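Local atomic coordinates of immunoreactive 84kD antigen PG93 (Porphyromonas gingivalis, PDB entry 5M11), a protein that serves as an essential bacterial surface component of the type-IX secretion system and binds calcium and zinc ions. Residues A[461-473]-A[480-492]. Sequence-based numbering, arbitrary orientation.
Sequences YPDVANLASFGNM and DKWVNILHRSGGS. With ZN (zinc ion), chain G.
F470 and I485 pair across strands 469-475 and 481-485 with their side chains side by side and pointing the same way, F470 CE1 lying 3.5 Å from I485 CD1. The V483 side chain instead runs at about a right angle to that of F470, with CG1 3.5 Å from F470 CD1; CG1 stands anti to the backbone N (chi1 -157°), while CG2 turns to the methyl end of M473. L467 CD1 lies over one ring face, nearer its margin than its centre, and the other branch of that leucine, CD2, packs on I485 CG2 at 3.7 Å. T438, on strand 435-439 of the preceding sheet, also touches F470 and V483.

R488 folds back through bends at chi2 and chi3, crossing L467 at about a right angle, and its NH1 makes a weak, strongly bent hydrogen bond to D463 O (2.7 Å, 119°). The carboxylate of D463 binds zinc through both oxygens, with H514 as a further ligand.

N484 holds two successive N-H groups: its O accepts that of G471 and its OD1 that of N472, 2.8 Å from N472 N, nearly straight at 165° but from above the amide plane. Classic beta bulges mark the S469/H487 end: S469 O accepts H487 N at 2.9 Å and, weakly, L486 N, and A468 and S469 lie together across from H487. The arrangement is a bulged antiparallel hairpin, the first two strands of a four-stranded antiparallel sheet with the meander order of a beta-propeller blade, with a zinc site beside it.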
ATOM      1  N   TYR A 461     -32.940   4.577 -17.181  1.00 73.47           N
ATOM      2  CA  TYR A 461     -33.346   5.761 -17.921  1.00 74.56           C
ATOM      3  C   TYR A 461     -32.628   5.684 -19.275  1.00 83.10           C
ATOM      4  O   TYR A 461     -31.410   5.524 -19.267  1.00 83.24           O
ATOM      5  CB  TYR A 461     -33.021   7.029 -17.133  1.00 72.96           C
ATOM      6  CG  TYR A 461     -33.565   7.019 -15.720  1.00 71.75           C
ATOM      7  CD1 TYR A 461     -34.918   7.246 -15.468  1.00 73.60           C
ATOM      8  CD2 TYR A 461     -32.724   6.787 -14.628  1.00 69.93           C
ATOM      9  CE1 TYR A 461     -35.423   7.244 -14.167  1.00 72.18           C
ATOM     10  CE2 TYR A 461     -33.215   6.793 -13.321  1.00 68.60           C
ATOM     11  CZ  TYR A 461     -34.562   7.037 -13.095  1.00 78.32           C
ATOM     12  OH  TYR A 461     -35.051   7.064 -11.811  1.00 79.72           O
ATOM     13  N   PRO A 462     -33.344   5.685 -20.432  1.00 83.29           N
ATOM     14  CA  PRO A 462     -32.674   5.494 -21.746  1.00 86.42           C
ATOM     15  C   PRO A 462     -31.335   6.223 -21.964  1.00 90.26           C
ATOM     16  O   PRO A 462     -30.429   5.648 -22.577  1.00 91.29           O
ATOM     17  CB  PRO A 462     -33.710   5.998 -22.749  1.00 91.26           C
ATOM     18  CG  PRO A 462     -35.017   5.822 -22.082  1.00 94.65           C
ATOM     19  CD  PRO A 462     -34.810   5.793 -20.591  1.00 86.44           C
ATOM     20  N   ASP A 463     -31.209   7.464 -21.457  1.00 85.75           N
ATOM     21  CA  ASP A 463     -29.997   8.293 -21.545  1.00 85.52           C
ATOM     22  C   ASP A 463     -28.770   7.635 -20.799  1.00 85.51           C
ATOM     23  O   ASP A 463     -27.637   7.844 -21.224  1.00 85.40           O
ATOM     24  CB  ASP A 463     -30.264   9.742 -21.039  1.00 86.52           C
ATOM     25  CG  ASP A 463     -31.482   9.927 -20.131  1.00 94.93           C
ATOM     26  OD1 ASP A 463     -32.615  10.064 -20.665  1.00 96.52           O
ATOM     27  OD2 ASP A 463     -31.304   9.918 -18.892  1.00 97.09           O
ATOM     28  N   VAL A 464     -29.003   6.823 -19.738  1.00 79.00           N
ATOM     29  CA  VAL A 464     -27.945   6.125 -18.969  1.00 76.50           C
ATOM     30  C   VAL A 464     -27.959   4.579 -19.170  1.00 80.59           C
ATOM     31  O   VAL A 464     -27.031   3.919 -18.700  1.00 78.55           O
ATOM     32  CB  VAL A 464     -27.944   6.436 -17.444  1.00 76.66           C
ATOM     33  CG1 VAL A 464     -27.478   7.856 -17.156  1.00 75.80           C
ATOM     34  CG2 VAL A 464     -29.291   6.130 -16.787  1.00 75.40           C
ATOM     35  N   ALA A 465     -28.996   4.004 -19.828  1.00 78.17           N
ATOM     36  CA  ALA A 465     -29.089   2.558 -20.036  1.00 78.31           C
ATOM     37  C   ALA A 465     -27.979   2.030 -20.953  1.00 85.96           C
ATOM     38  O   ALA A 465     -27.539   2.718 -21.884  1.00 87.79           O
ATOM     39  CB  ALA A 465     -30.449   2.179 -20.588  1.00 80.90           C
ATOM     40  N   ASN A 466     -27.497   0.809 -20.617  1.00 83.16           N
ATOM     41  CA  ASN A 466     -26.482  -0.027 -21.281  1.00 84.51           C
ATOM     42  C   ASN A 466     -25.048   0.517 -21.204  1.00 87.58           C
ATOM     43  O   ASN A 466     -24.164  -0.083 -21.818  1.00 89.15           O
ATOM     44  CB  ASN A 466     -26.860  -0.305 -22.732  1.00 86.32           C
ATOM     45  CG  ASN A 466     -28.073  -1.183 -22.858  1.00110.07           C
ATOM     46  OD1 ASN A 466     -28.059  -2.344 -22.442  1.00109.05           O
ATOM     47  ND2 ASN A 466     -29.149  -0.655 -23.443  1.00101.48           N
ATOM     48  N   LEU A 467     -24.785   1.577 -20.405  1.00 82.40           N
ATOM     49  CA  LEU A 467     -23.418   2.097 -20.271  1.00 82.38           C
ATOM     50  C   LEU A 467     -22.538   1.069 -19.575  1.00 85.45           C
ATOM     51  O   LEU A 467     -23.008   0.356 -18.689  1.00 83.98           O
ATOM     52  CB  LEU A 467     -23.323   3.476 -19.583  1.00 80.28           C
ATOM     53  CG  LEU A 467     -23.833   3.665 -18.143  1.00 82.08           C
ATOM     54  CD1 LEU A 467     -22.735   3.373 -17.120  1.00 80.21           C
ATOM     55  CD2 LEU A 467     -24.280   5.107 -17.935  1.00 83.98           C
ATOM     56  N   ALA A 468     -21.276   0.976 -20.017  1.00 83.14           N
ATOM     57  CA  ALA A 468     -20.266   0.036 -19.544  1.00 82.38           C
ATOM     58  C   ALA A 468     -20.133  -0.006 -18.009  1.00 81.74           C
ATOM     59  O   ALA A 468     -20.285  -1.080 -17.431  1.00 80.83           O
ATOM     60  CB  ALA A 468     -18.920   0.368 -20.167  1.00 85.22           C
ATOM     61  N   SER A 469     -19.853   1.133 -17.351  1.00 75.46           N
ATOM     62  CA  SER A 469     -19.671   1.121 -15.906  1.00 71.71           C
ATOM     63  C   SER A 469     -19.935   2.455 -15.244  1.00 73.40           C
ATOM     64  O   SER A 469     -19.515   3.508 -15.737  1.00 73.79           O
ATOM     65  CB  SER A 469     -18.252   0.686 -15.557  1.00 75.37           C
ATOM     66  OG  SER A 469     -18.000   0.777 -14.166  1.00 84.19           O
ATOM     67  N   PHE A 470     -20.620   2.375 -14.094  1.00 66.92           N
ATOM     68  CA  PHE A 470     -20.891   3.479 -13.189  1.00 64.57           C
ATOM     69  C   PHE A 470     -19.765   3.498 -12.165  1.00 68.04           C
ATOM     70  O   PHE A 470     -18.959   2.562 -12.123  1.00 68.24           O
ATOM     71  CB  PHE A 470     -22.261   3.313 -12.504  1.00 65.00           C
ATOM     72  CG  PHE A 470     -23.489   3.692 -13.301  1.00 67.73           C
ATOM     73  CD1 PHE A 470     -23.907   5.016 -13.379  1.00 71.01           C
ATOM     74  CD2 PHE A 470     -24.279   2.714 -13.898  1.00 71.06           C
ATOM     75  CE1 PHE A 470     -25.080   5.356 -14.069  1.00 73.46           C
ATOM     76  CE2 PHE A 470     -25.429   3.057 -14.619  1.00 74.98           C
ATOM     77  CZ  PHE A 470     -25.827   4.374 -14.695  1.00 73.10           C
ATOM     78  N   GLY A 471     -19.719   4.537 -11.339  1.00 63.95           N
ATOM     79  CA  GLY A 471     -18.693   4.686 -10.319  1.00 62.30           C
ATOM     80  C   GLY A 471     -19.181   4.324  -8.942  1.00 64.59           C
ATOM     81  O   GLY A 471     -19.195   3.152  -8.569  1.00 64.12           O
ATOM     82  N   ASN A 472     -19.573   5.332  -8.176  1.00 60.80           N
ATOM     83  CA  ASN A 472     -20.036   5.157  -6.801  1.00 59.05           C
ATOM     84  C   ASN A 472     -21.356   5.912  -6.568  1.00 60.86           C
ATOM     85  O   ASN A 472     -21.660   6.873  -7.276  1.00 61.08           O
ATOM     86  CB  ASN A 472     -18.954   5.603  -5.813  1.00 61.05           C
ATOM     87  CG  ASN A 472     -17.604   4.969  -6.047  1.00 88.33           C
ATOM     88  OD1 ASN A 472     -16.697   5.578  -6.643  1.00 84.58           O
ATOM     89  ND2 ASN A 472     -17.455   3.727  -5.608  1.00 79.85           N
ATOM     90  N   MET A 473     -22.142   5.468  -5.586  1.00 55.99           N
ATOM     91  CA  MET A 473     -23.433   6.099  -5.343  1.00 56.30           C
ATOM     92  C   MET A 473     -23.469   6.878  -4.033  1.00 58.17           C
ATOM     93  O   MET A 473     -23.036   6.373  -2.993  1.00 58.83           O
ATOM     94  CB  MET A 473     -24.546   5.029  -5.348  1.00 59.09           C
ATOM     95  CG  MET A 473     -25.963   5.578  -5.239  1.00 62.96           C
ATOM     96  SD  MET A 473     -27.195   4.249  -5.194  1.00 68.08           S
ATOM     97  CE  MET A 473     -27.037   3.592  -6.849  1.00 66.13           C
ATOM     98  N   ASP A 480     -32.451  11.763  -3.103  1.00 65.71           N
ATOM     99  CA  ASP A 480     -31.795  11.863  -4.410  1.00 64.86           C
ATOM    100  C   ASP A 480     -30.582  10.939  -4.452  1.00 66.25           C
ATOM    101  O   ASP A 480     -29.879  10.799  -3.442  1.00 64.84           O
ATOM    102  CB  ASP A 480     -31.359  13.317  -4.687  1.00 66.96           C
ATOM    103  CG  ASP A 480     -32.471  14.286  -5.020  1.00 73.69           C
ATOM    104  OD1 ASP A 480     -33.631  14.030  -4.615  1.00 72.38           O
ATOM    105  OD2 ASP A 480     -32.177  15.324  -5.653  1.00 82.95           O
ATOM    106  N   LYS A 481     -30.348  10.290  -5.597  1.00 61.22           N
ATOM    107  CA  LYS A 481     -29.220   9.373  -5.735  1.00 58.69           C
ATOM    108  C   LYS A 481     -28.319   9.880  -6.823  1.00 63.11           C
ATOM    109  O   LYS A 481     -28.785  10.119  -7.937  1.00 64.43           O
ATOM    110  CB  LYS A 481     -29.701   7.935  -6.012  1.00 59.61           C
ATOM    111  CG  LYS A 481     -30.467   7.333  -4.838  1.00 60.50           C
ATOM    112  CD  LYS A 481     -31.545   6.371  -5.275  1.00 72.92           C
ATOM    113  CE  LYS A 481     -32.364   5.870  -4.105  1.00 85.02           C
ATOM    114  NZ  LYS A 481     -33.497   6.776  -3.784  1.00 92.48           N
ATOM    115  N   TRP A 482     -27.040  10.113  -6.485  1.00 58.76           N
ATOM    116  CA  TRP A 482     -26.016  10.588  -7.427  1.00 58.60           C
ATOM    117  C   TRP A 482     -25.116   9.442  -7.761  1.00 61.20           C
ATOM    118  O   TRP A 482     -24.608   8.781  -6.851  1.00 59.65           O
ATOM    119  CB  TRP A 482     -25.194  11.773  -6.860  1.00 56.82           C
ATOM    120  CG  TRP A 482     -25.972  13.038  -6.594  1.00 58.42           C
ATOM    121  CD1 TRP A 482     -27.158  13.145  -5.934  1.00 61.47           C
ATOM    122  CD2 TRP A 482     -25.554  14.385  -6.886  1.00 59.18           C
ATOM    123  NE1 TRP A 482     -27.550  14.464  -5.878  1.00 62.48           N
ATOM    124  CE2 TRP A 482     -26.570  15.249  -6.420  1.00 63.85           C
ATOM    125  CE3 TRP A 482     -24.433  14.945  -7.522  1.00 61.12           C
ATOM    126  CZ2 TRP A 482     -26.503  16.634  -6.569  1.00 64.51           C
ATOM    127  CZ3 TRP A 482     -24.365  16.317  -7.664  1.00 64.15           C
ATOM    128  CH2 TRP A 482     -25.397  17.149  -7.202  1.00 65.63           C
ATOM    129  N   VAL A 483     -24.962   9.153  -9.057  1.00 59.14           N
ATOM    130  CA  VAL A 483     -24.067   8.088  -9.525  1.00 59.07           C
ATOM    131  C   VAL A 483     -23.160   8.676 -10.607  1.00 60.17           C
ATOM    132  O   VAL A 483     -23.686   9.212 -11.572  1.00 60.89           O
ATOM    133  CB  VAL A 483     -24.779   6.784 -10.026  1.00 65.12           C
ATOM    134  CG1 VAL A 483     -23.841   5.593  -9.937  1.00 65.07           C
ATOM    135  CG2 VAL A 483     -26.053   6.478  -9.248  1.00 64.55           C
ATOM    136  N   ASN A 484     -21.819   8.574 -10.451  1.00 55.31           N
ATOM    137  CA  ASN A 484     -20.845   9.030 -11.459  1.00 57.43           C
ATOM    138  C   ASN A 484     -20.706   7.993 -12.593  1.00 63.95           C
ATOM    139  O   ASN A 484     -20.953   6.815 -12.366  1.00 62.07           O
ATOM    140  CB  ASN A 484     -19.460   9.371 -10.853  1.00 56.29           C
ATOM    141  CG  ASN A 484     -18.772   8.319 -10.001  1.00 68.37           C
ATOM    142  OD1 ASN A 484     -19.210   7.960  -8.904  1.00 53.78           O
ATOM    143  ND2 ASN A 484     -17.574   7.947 -10.395  1.00 62.41           N
ATOM    144  N   ILE A 485     -20.353   8.439 -13.818  1.00 65.30           N
ATOM    145  CA  ILE A 485     -20.182   7.538 -14.979  1.00 68.37           C
ATOM    146  C   ILE A 485     -18.693   7.313 -15.219  1.00 74.18           C
ATOM    147  O   ILE A 485     -17.972   8.255 -15.565  1.00 74.84           O
ATOM    148  CB  ILE A 485     -20.892   8.013 -16.303  1.00 74.04           C
ATOM    149  CG1 ILE A 485     -22.251   8.755 -16.048  1.00 73.46           C
ATOM    150  CG2 ILE A 485     -21.046   6.860 -17.324  1.00 76.42           C
ATOM    151  CD1 ILE A 485     -23.410   7.994 -15.541  1.00 80.53           C
ATOM    152  N   LEU A 486     -18.233   6.073 -15.027  1.00 71.28           N
ATOM    153  CA  LEU A 486     -16.832   5.753 -15.262  1.00 72.61           C
ATOM    154  C   LEU A 486     -16.566   5.432 -16.739  1.00 82.19           C
ATOM    155  O   LEU A 486     -15.470   5.729 -17.215  1.00 83.24           O
ATOM    156  CB  LEU A 486     -16.367   4.593 -14.382  1.00 70.81           C
ATOM    157  CG  LEU A 486     -16.007   4.899 -12.926  1.00 71.66           C
ATOM    158  CD1 LEU A 486     -15.463   3.671 -12.261  1.00 70.01           C
ATOM    159  CD2 LEU A 486     -14.979   6.022 -12.809  1.00 74.71           C
ATOM    160  N   HIS A 487     -17.554   4.828 -17.454  1.00 82.12           N
ATOM    161  CA  HIS A 487     -17.435   4.458 -18.867  1.00 87.17           C
ATOM    162  C   HIS A 487     -18.803   4.195 -19.572  1.00 92.90           C
ATOM    163  O   HIS A 487     -19.654   3.505 -19.013  1.00 91.83           O
ATOM    164  CB  HIS A 487     -16.536   3.203 -19.008  1.00 90.34           C
ATOM    165  CG  HIS A 487     -15.137   3.517 -19.458  1.00 96.96           C
ATOM    166  ND1 HIS A 487     -14.094   3.671 -18.544  1.00 97.51           N
ATOM    167  CD2 HIS A 487     -14.659   3.741 -20.711  1.00103.04           C
ATOM    168  CE1 HIS A 487     -13.024   3.970 -19.270  1.00 99.97           C
ATOM    169  NE2 HIS A 487     -13.317   4.030 -20.579  1.00103.71           N
ATOM    170  N   ARG A 488     -18.992   4.726 -20.806  1.00 92.01           N
ATOM    171  CA  ARG A 488     -20.175   4.448 -21.638  1.00 94.15           C
ATOM    172  C   ARG A 488     -19.896   3.235 -22.502  1.00103.45           C
ATOM    173  O   ARG A 488     -20.610   2.232 -22.447  1.00102.88           O
ATOM    174  CB  ARG A 488     -20.546   5.633 -22.580  1.00 95.87           C
ATOM    175  CG  ARG A 488     -21.124   6.897 -21.968  1.00102.97           C
ATOM    176  CD  ARG A 488     -22.567   6.773 -21.500  1.00107.22           C
ATOM    177  NE  ARG A 488     -23.546   6.764 -22.584  1.00108.96           N
ATOM    178  CZ  ARG A 488     -24.847   6.565 -22.400  1.00121.59           C
ATOM    179  NH1 ARG A 488     -25.326   6.358 -21.181  1.00 95.49           N
ATOM    180  NH2 ARG A 488     -25.680   6.566 -23.433  1.00119.86           N
ATOM    181  N   SER A 489     -18.849   3.378 -23.348  1.00105.20           N
ATOM    182  CA  SER A 489     -18.333   2.454 -24.354  1.00109.85           C
ATOM    183  C   SER A 489     -16.941   2.922 -24.815  1.00118.80           C
ATOM    184  O   SER A 489     -16.516   4.029 -24.464  1.00117.27           O
ATOM    185  CB  SER A 489     -19.292   2.392 -25.542  1.00116.00           C
ATOM    186  OG  SER A 489     -18.837   1.478 -26.523  1.00128.84           O
ATOM    187  N   GLY A 490     -16.263   2.083 -25.603  1.00120.60           N
ATOM    188  CA  GLY A 490     -14.939   2.358 -26.152  1.00123.74           C
ATOM    189  C   GLY A 490     -14.936   3.441 -27.213  1.00131.74           C
ATOM    190  O   GLY A 490     -15.253   3.180 -28.379  1.00135.58           O
ATOM    191  N   GLY A 491     -14.580   4.656 -26.794  1.00126.97           N
ATOM    192  CA  GLY A 491     -14.506   5.835 -27.653  1.00129.59           C
ATOM    193  C   GLY A 491     -15.557   6.891 -27.363  1.00131.02           C
ATOM    194  O   GLY A 491     -15.709   7.838 -28.139  1.00133.53           O
ATOM    195  N   SER A 492     -16.293   6.737 -26.246  1.00122.19           N
ATOM    196  CA  SER A 492     -17.338   7.677 -25.854  1.00119.11           C
ATOM    197  C   SER A 492     -16.856   8.579 -24.722  1.00118.63           C
ATOM    198  O   SER A 492     -16.235   8.103 -23.767  1.00115.35           O
ATOM    199  CB  SER A 492     -18.605   6.935 -25.449  1.00119.72           C
ATOM    200  OG  SER A 492     -19.030   6.048 -26.469  1.00130.70           O
TER
HETATM  201 ZN    ZN G 806     -32.600  11.534 -18.690  1.00113.53          ZN